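Local coordinates for tyrosinase (Burkholderia thailandensis, PDB 5ZRD), which catalyses the hydroxylation of monophenols to catechols at a dinuclear copper centre and works efficiently at acidic pH, at residues R34-I39 and F316-C321; L70-I75 and A476-H481; K100-L105 and G111-F116. All coordinates share one frame; numbering follows the deposited sequence.

Interaction 1. Residues R34-I39 and F316-C321; sequences RAWVGI and FFFHHC. With CU (copper (II) ion), chain K; O (oxygen atom), chain L.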
# COMPACT_ATOMS: atom_id res chain seq x y z
N ARG A 34 -37.85 12.06 29.64
CA ARG A 34 -38.20 13.07 28.64
C ARG A 34 -36.94 13.51 27.90
O ARG A 34 -37.01 13.74 26.72
CB ARG A 34 -38.91 14.27 29.27
CG ARG A 34 -39.15 15.44 28.32
CD ARG A 34 -39.82 16.65 28.98
NE ARG A 34 -41.22 16.35 29.27
CZ ARG A 34 -41.72 16.11 30.47
NH1 ARG A 34 -43.00 15.79 30.57
NH2 ARG A 34 -40.96 16.18 31.57
N ALA A 35 -35.82 13.64 28.61
CA ALA A 35 -34.53 14.05 28.00
C ALA A 35 -34.02 12.98 27.03
O ALA A 35 -33.46 13.28 25.96
CB ALA A 35 -33.51 14.30 29.09
N TRP A 36 -34.18 11.72 27.43
CA TRP A 36 -33.71 10.62 26.61
C TRP A 36 -34.59 10.51 25.36
O TRP A 36 -34.08 10.28 24.23
CB TRP A 36 -33.70 9.32 27.43
CG TRP A 36 -32.40 9.06 28.11
CD1 TRP A 36 -32.03 9.39 29.39
CD2 TRP A 36 -31.27 8.39 27.54
NE1 TRP A 36 -30.75 8.97 29.65
CE2 TRP A 36 -30.26 8.37 28.52
CE3 TRP A 36 -31.03 7.83 26.29
CZ2 TRP A 36 -29.03 7.78 28.29
CZ3 TRP A 36 -29.81 7.25 26.05
CH2 TRP A 36 -28.83 7.23 27.04
N VAL A 37 -35.91 10.69 25.52
CA VAL A 37 -36.79 10.75 24.33
C VAL A 37 -36.28 11.86 23.39
O VAL A 37 -36.04 11.65 22.20
CB VAL A 37 -38.27 10.95 24.72
CG1 VAL A 37 -39.14 11.16 23.49
CG2 VAL A 37 -38.80 9.78 25.54
N GLY A 38 -36.01 13.03 23.95
CA GLY A 38 -35.57 14.15 23.12
C GLY A 38 -34.27 13.89 22.38
O GLY A 38 -34.17 14.21 21.19
N ILE A 39 -33.25 13.34 23.04
CA ILE A 39 -31.94 13.15 22.33
C ILE A 39 -32.08 12.01 21.31
O ILE A 39 -31.42 12.02 20.27
CB ILE A 39 -30.73 12.95 23.28
CG1 ILE A 39 -30.76 11.66 24.10
CG2 ILE A 39 -30.56 14.17 24.20
CD1 ILE A 39 -29.39 11.24 24.65
N PHE A 316 -25.52 1.47 28.33
CA PHE A 316 -24.09 1.85 28.35
C PHE A 316 -23.84 3.05 29.27
O PHE A 316 -22.90 3.03 30.02
CB PHE A 316 -23.60 2.20 26.95
CG PHE A 316 -22.15 2.59 26.90
CD1 PHE A 316 -21.77 3.90 27.16
CD2 PHE A 316 -21.18 1.67 26.54
CE1 PHE A 316 -20.44 4.25 27.10
CE2 PHE A 316 -19.84 2.02 26.48
CZ PHE A 316 -19.48 3.31 26.77
N PHE A 317 -24.70 4.04 29.26
CA PHE A 317 -24.40 5.32 29.93
C PHE A 317 -24.74 5.24 31.43
O PHE A 317 -24.04 5.87 32.25
CB PHE A 317 -25.10 6.46 29.19
CG PHE A 317 -24.45 6.67 27.86
CD1 PHE A 317 -24.83 5.90 26.78
CD2 PHE A 317 -23.34 7.47 27.74
CE1 PHE A 317 -24.16 6.00 25.58
CE2 PHE A 317 -22.68 7.58 26.52
CZ PHE A 317 -23.09 6.85 25.45
N PHE A 318 -25.75 4.46 31.78
CA PHE A 318 -26.09 4.23 33.19
C PHE A 318 -24.96 3.46 33.89
O PHE A 318 -24.61 3.70 35.06
CB PHE A 318 -27.43 3.49 33.28
CG PHE A 318 -28.58 4.38 32.88
CD1 PHE A 318 -28.92 4.54 31.55
CD2 PHE A 318 -29.25 5.13 33.82
CE1 PHE A 318 -29.92 5.41 31.18
CE2 PHE A 318 -30.28 5.98 33.44
CZ PHE A 318 -30.61 6.12 32.12
N HIS A 319 -24.41 2.50 33.16
CA HIS A 319 -23.32 1.68 33.60
C HIS A 319 -22.05 2.52 33.77
O HIS A 319 -21.37 2.45 34.80
CB HIS A 319 -23.07 0.56 32.59
CG HIS A 319 -21.72 -0.06 32.70
ND1 HIS A 319 -21.31 -0.73 33.82
CD2 HIS A 319 -20.70 -0.10 31.83
CE1 HIS A 319 -20.10 -1.21 33.61
NE2 HIS A 319 -19.69 -0.79 32.41
N HIS A 320 -21.71 3.25 32.73
CA HIS A 320 -20.54 4.06 32.72
C HIS A 320 -20.64 5.23 33.69
O HIS A 320 -19.61 5.73 34.11
CB HIS A 320 -20.18 4.54 31.32
CG HIS A 320 -19.15 3.65 30.71
ND1 HIS A 320 -17.83 3.75 31.04
CD2 HIS A 320 -19.26 2.62 29.86
CE1 HIS A 320 -17.16 2.82 30.40
NE2 HIS A 320 -18.00 2.14 29.65
N CYS A 321 -21.84 5.61 34.11
CA CYS A 321 -21.95 6.64 35.14
C CYS A 321 -21.58 5.99 36.49
O CYS A 321 -20.92 6.60 37.36
CB CYS A 321 -23.33 7.28 35.09
SG CYS A 321 -23.62 8.61 36.30
CU CU K . -17.80 0.40 29.00
O O L . -16.34 0.36 27.41
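With its ring anti to the carbonyl carbon and beside the backbone N (chi1 -71°), Phe318 reaches out from helix 315-334 to meet Trp36, whose own chi1 of -91° departs from a staggered value. The five-membered ring of Trp36 and the Phe318 ring lie nearly parallel, planes 24° apart, but have slid past each other in opposite directions, so they barely overlap. Phe318 CE1 and CZ lie along the NE1, CE2 and CZ2 side of the indole, CE1 3.8 Å from Trp36 CZ2. The indole NE1 is buried here without a polar partner in the model. Phe317 meets the indole differently: its CD1 comes to the edge, near the indole plane, 4.2 Å from Trp36 CH2. Behind it, Phe316 CD1 sits 3.5 Å over the centre of the Phe317 ring. The same turn supplies one copper ligand: His320 NE2 binds copper at 1.9 Å, with His277 and His281 as the other two histidines. Helix 315-334 is one of the helices of the bundle that holds the copper pair in tyrosinases. Leu105 of helix 90-108 packs on Trp36 and Leu101 on Phe317, while Phe50 of helix 50-57 meets the indole edge-to-face, so both helices touch the aromatic contact between helices 27-41 and 315-334.

Interaction 2. Residues L70-I75 and A476-H481; sequences LPQDDI and ANCLTH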
# COMPACT_ATOMS: atom_id res chain seq x y z
N LEU A 70 -1.93 -3.96 4.87
CA LEU A 70 -0.57 -4.48 5.14
C LEU A 70 -0.54 -6.03 5.22
O LEU A 70 -1.51 -6.65 5.64
CB LEU A 70 -0.07 -3.90 6.47
CG LEU A 70 0.21 -2.40 6.47
CD1 LEU A 70 0.31 -1.88 7.90
CD2 LEU A 70 1.47 -2.11 5.67
N PRO A 71 0.60 -6.65 4.86
CA PRO A 71 0.77 -8.08 5.07
C PRO A 71 0.85 -8.42 6.56
O PRO A 71 1.01 -7.53 7.37
CB PRO A 71 2.08 -8.49 4.38
CG PRO A 71 2.77 -7.20 4.05
CD PRO A 71 1.73 -6.11 4.09
N GLN A 72 0.81 -9.72 6.83
CA GLN A 72 0.65 -10.35 8.16
C GLN A 72 1.74 -9.86 9.13
O GLN A 72 1.44 -9.53 10.27
CB GLN A 72 0.65 -11.88 8.01
CG GLN A 72 1.19 -12.66 9.21
CD GLN A 72 0.82 -14.13 9.20
OE1 GLN A 72 0.09 -14.62 10.08
NE2 GLN A 72 1.32 -14.86 8.21
N ASP A 73 2.99 -9.81 8.67
CA ASP A 73 4.12 -9.41 9.47
C ASP A 73 4.31 -7.93 9.68
O ASP A 73 5.25 -7.53 10.32
CB ASP A 73 5.40 -9.95 8.85
CG ASP A 73 5.49 -11.44 8.96
OD1 ASP A 73 4.86 -12.02 9.88
OD2 ASP A 73 6.19 -12.05 8.12
N ASP A 74 3.43 -7.11 9.13
CA ASP A 74 3.62 -5.67 9.14
C ASP A 74 2.46 -4.97 9.79
O ASP A 74 2.56 -3.79 10.18
CB ASP A 74 3.74 -5.16 7.69
CG ASP A 74 5.07 -5.49 7.02
OD1 ASP A 74 5.98 -6.07 7.66
OD2 ASP A 74 5.19 -5.21 5.80
N ILE A 75 1.32 -5.67 9.82
CA ILE A 75 0.02 -5.10 10.23
C ILE A 75 -0.02 -5.06 11.76
O ILE A 75 0.67 -5.83 12.45
CB ILE A 75 -1.17 -5.92 9.66
CG1 ILE A 75 -2.50 -5.20 9.81
CG2 ILE A 75 -1.22 -7.31 10.30
CD1 ILE A 75 -3.66 -5.81 8.99
N ALA A 476 -6.50 -13.98 5.41
CA ALA A 476 -7.02 -15.16 6.17
C ALA A 476 -6.03 -15.59 7.27
O ALA A 476 -6.41 -16.32 8.20
CB ALA A 476 -7.31 -16.31 5.23
N ASN A 477 -4.80 -15.09 7.19
CA ASN A 477 -3.65 -15.56 7.98
C ASN A 477 -3.58 -14.88 9.36
O ASN A 477 -3.50 -15.59 10.37
CB ASN A 477 -2.34 -15.39 7.20
CG ASN A 477 -2.12 -14.01 6.60
OD1 ASN A 477 -2.94 -13.10 6.76
ND2 ASN A 477 -1.01 -13.83 5.91
N CYS A 478 -3.57 -13.53 9.41
CA CYS A 478 -3.32 -12.73 10.67
C CYS A 478 -4.51 -11.80 10.98
O CYS A 478 -4.75 -10.79 10.30
CB CYS A 478 -2.05 -11.88 10.58
SG CYS A 478 -1.65 -10.91 12.07
N LEU A 479 -5.21 -12.15 12.05
CA LEU A 479 -6.28 -11.33 12.62
C LEU A 479 -5.65 -10.20 13.46
O LEU A 479 -5.68 -9.04 13.04
CB LEU A 479 -7.21 -12.25 13.42
CG LEU A 479 -8.67 -11.81 13.50
CD1 LEU A 479 -9.60 -13.02 13.54
CD2 LEU A 479 -8.90 -10.91 14.71
N THR A 480 -5.06 -10.55 14.61
CA THR A 480 -4.36 -9.60 15.53
C THR A 480 -3.70 -10.41 16.66
O THR A 480 -4.40 -10.86 17.57
CB THR A 480 -5.31 -8.51 16.03
OG1 THR A 480 -5.30 -7.45 15.08
CG2 THR A 480 -4.96 -7.94 17.39
N HIS A 481 -2.37 -10.60 16.63
CA HIS A 481 -1.69 -11.55 17.55
C HIS A 481 -1.46 -10.92 18.93
O HIS A 481 -0.98 -9.78 19.04
CB HIS A 481 -0.39 -12.07 16.91
CG HIS A 481 -0.62 -13.23 16.00
ND1 HIS A 481 -0.07 -14.48 16.23
CD2 HIS A 481 -1.36 -13.34 14.87
CE1 HIS A 481 -0.45 -15.30 15.28
NE2 HIS A 481 -1.24 -14.63 14.43
O HOH W 1 0.42 -11.78 4.40
O HOH W 2 -1.24 -16.30 11.67
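A single water joins three groups across the two loops: it lies 2.7 Å from Gln72 OE1, and it also contacts Asn477 O and His481 NE2. The acceptors in its reach outnumber its protons, so it probably cannot serve all of them at once. A second water accepts from Asn477 ND2 at 2.9 Å and, over a longer distance, from Gln72 N, so solvent tethers the backbone of one loop to a side chain of the other. No direct hydrogen bond crosses. The amides of Gln72 and Asn477 cross obliquely, planes 38° apart, and bring two donors, NE2 and ND2, near each other. Besides its water, Asn477 ND2 lies against the aliphatic start of the glutamine, 3.3 Å from Gln72 CB. Gln72 occupies the second position of a type I beta turn closed by Asp74 N to Pro71 O at 3.0 Å, which presents its extended side chain to the 476-481 loop, in the strand-rich C-terminal part of the chain whose Leu467 lines the oxygen pocket. Cys478 lies against the glutamine, its CB 3.5 Å from Gln72 OE1. With SG anti to the backbone N (chi1 -178°), the sulfur turns to Ile75 CG2, 4.0 Å away, an apolar pairing that suits both. Its disulfide to Cys475, known for this protein, is absent here. Other subunits meet both loops: Asp74 makes a salt bridge to Arg64 of a second subunit, and Ala476, on the 476-481 loop, packs on Arg161 of a third.

Interaction 3. Residues K100-L105 and G111-F116; sequences KLEEAL and GVSMPF
Glu102 takes the backbone N-H of Met114 on OE2 in a short, nearly straight hydrogen bond (2.8 Å from Met114 N to Glu102 OE2, 169°), using the lone pair that points away from OE1. A glutamate suits this place because its extended chain, with CG anti to the backbone N (chi1 -170°), spans the gap from the helix to the passing loop and lays CG 3.9 Å from Met114 CB. Beside this polar link runs an apolar one. Bent at chi2 (65°), the methionine carries its flexible thioether over to two leucines one helical turn apart: SD is 3.9 Å from Leu105 CD1 and 4.0 Å from Leu101 CD2. Further back along the loop, the branched Val112 puts CG1 3.8 Å from Leu105 CB.

A second shell fixes these groups. Arg9 forms a salt bridge to Glu102 OE2 and a hydrogen bond to Ser113 OG, while Arg11 pairs with Glu102 OE1; together they hold the carboxylate's rotation and would be expected to keep it ionised although buried. Gln106 NE2 grips Val112 O. The chain leaving helix 90-108 thus doubles back along that helix. Around the contact, helix 315-334 puts Phe318 on Met114, and helix 27-41 puts Ala35 and Ile39 on Leu105, while Phe50 and Leu53 of helix 50-57 press on Leu101.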
# COMPACT_ATOMS: atom_id res chain seq x y z
N LYS A 100 -20.56 14.52 28.28
CA LYS A 100 -21.00 15.04 27.00
C LYS A 100 -22.42 14.57 26.65
O LYS A 100 -23.26 15.35 26.12
CB LYS A 100 -19.97 14.69 25.92
CG LYS A 100 -18.81 15.67 25.81
CD LYS A 100 -19.27 17.11 25.66
CE LYS A 100 -18.13 18.10 25.45
NZ LYS A 100 -18.63 19.49 25.35
N LEU A 101 -22.76 13.33 26.97
CA LEU A 101 -24.13 12.87 26.73
C LEU A 101 -25.07 13.61 27.69
O LEU A 101 -26.19 13.92 27.36
CB LEU A 101 -24.26 11.35 26.91
CG LEU A 101 -25.70 10.85 26.84
CD1 LEU A 101 -25.83 9.65 25.93
CD2 LEU A 101 -26.24 10.56 28.24
N GLU A 102 -24.61 13.81 28.90
CA GLU A 102 -25.40 14.55 29.86
C GLU A 102 -25.59 15.99 29.35
O GLU A 102 -26.64 16.55 29.59
CB GLU A 102 -24.69 14.52 31.21
CG GLU A 102 -25.52 15.04 32.35
CD GLU A 102 -24.76 15.13 33.66
OE1 GLU A 102 -23.61 15.72 33.65
OE2 GLU A 102 -25.32 14.66 34.69
N GLU A 103 -24.62 16.59 28.66
CA GLU A 103 -24.81 17.98 28.11
C GLU A 103 -25.95 17.96 27.09
O GLU A 103 -26.77 18.87 27.06
CB GLU A 103 -23.54 18.54 27.45
CG GLU A 103 -22.63 19.29 28.40
CD GLU A 103 -21.46 20.03 27.75
OE1 GLU A 103 -21.10 19.69 26.61
OE2 GLU A 103 -20.91 20.95 28.40
N ALA A 104 -26.01 16.89 26.29
CA ALA A 104 -27.09 16.63 25.33
C ALA A 104 -28.43 16.41 26.04
O ALA A 104 -29.43 16.93 25.57
CB ALA A 104 -26.75 15.43 24.50
N LEU A 105 -28.48 15.65 27.11
CA LEU A 105 -29.77 15.49 27.76
C LEU A 105 -30.27 16.88 28.23
O LEU A 105 -31.48 17.13 28.27
CB LEU A 105 -29.69 14.53 28.96
CG LEU A 105 -29.34 13.07 28.68
CD1 LEU A 105 -29.19 12.34 30.00
CD2 LEU A 105 -30.39 12.36 27.84
N GLY A 111 -30.65 21.49 33.21
CA GLY A 111 -30.18 21.05 34.54
C GLY A 111 -30.56 19.60 34.87
O GLY A 111 -30.54 19.21 36.05
N VAL A 112 -30.89 18.76 33.90
CA VAL A 112 -31.12 17.33 34.26
C VAL A 112 -29.73 16.70 34.48
O VAL A 112 -28.71 17.16 33.90
CB VAL A 112 -31.95 16.55 33.22
CG1 VAL A 112 -31.15 16.22 31.98
CG2 VAL A 112 -32.53 15.27 33.78
N SER A 113 -29.70 15.67 35.32
CA SER A 113 -28.49 14.90 35.66
C SER A 113 -28.64 13.43 35.24
O SER A 113 -29.69 12.76 35.44
CB SER A 113 -28.19 14.99 37.15
OG SER A 113 -27.79 16.31 37.50
N MET A 114 -27.54 12.92 34.71
CA MET A 114 -27.46 11.54 34.32
C MET A 114 -27.24 10.70 35.58
O MET A 114 -26.23 10.86 36.24
CB MET A 114 -26.29 11.34 33.35
CG MET A 114 -26.14 9.91 32.86
SD MET A 114 -27.55 9.34 31.87
CE MET A 114 -27.55 7.60 32.33
N PRO A 115 -28.19 9.83 35.92
CA PRO A 115 -28.00 9.03 37.12
C PRO A 115 -27.12 7.82 36.81
O PRO A 115 -26.75 7.61 35.65
CB PRO A 115 -29.40 8.54 37.51
CG PRO A 115 -30.14 8.49 36.20
CD PRO A 115 -29.49 9.52 35.29
N PHE A 116 -26.84 7.04 37.86
CA PHE A 116 -25.98 5.87 37.76
C PHE A 116 -26.79 4.62 38.14
O PHE A 116 -27.59 4.62 39.07
CB PHE A 116 -24.72 5.99 38.62
CG PHE A 116 -24.92 6.25 40.10
CD1 PHE A 116 -24.99 7.55 40.59
CD2 PHE A 116 -25.00 5.20 41.00
CE1 PHE A 116 -25.17 7.80 41.94
CE2 PHE A 116 -25.17 5.45 42.36
CZ PHE A 116 -25.26 6.75 42.83

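How the interactions relate
Interactions 1 and 3 belong to one buried region of the helical domain, their centres about 7 Å apart, and they touch directly, Phe318 CD2 lying 3.3 Å from Met114 CE. Their chemistry differs, since interaction 1 is aromatic with no hydrogen bond across it, whereas interaction 3 adds a buried carboxylate held by arginines. Only interaction 1 contains a copper ligand. Interaction 2 lies about 38 Å from interaction 1, centre to centre, and joins loops instead of helices; in contrast to the two buried contacts it is only partly buried, with waters replacing direct bonds and other subunits around it. Along the chain, interaction 3 is nested within the loops closed by both of the others.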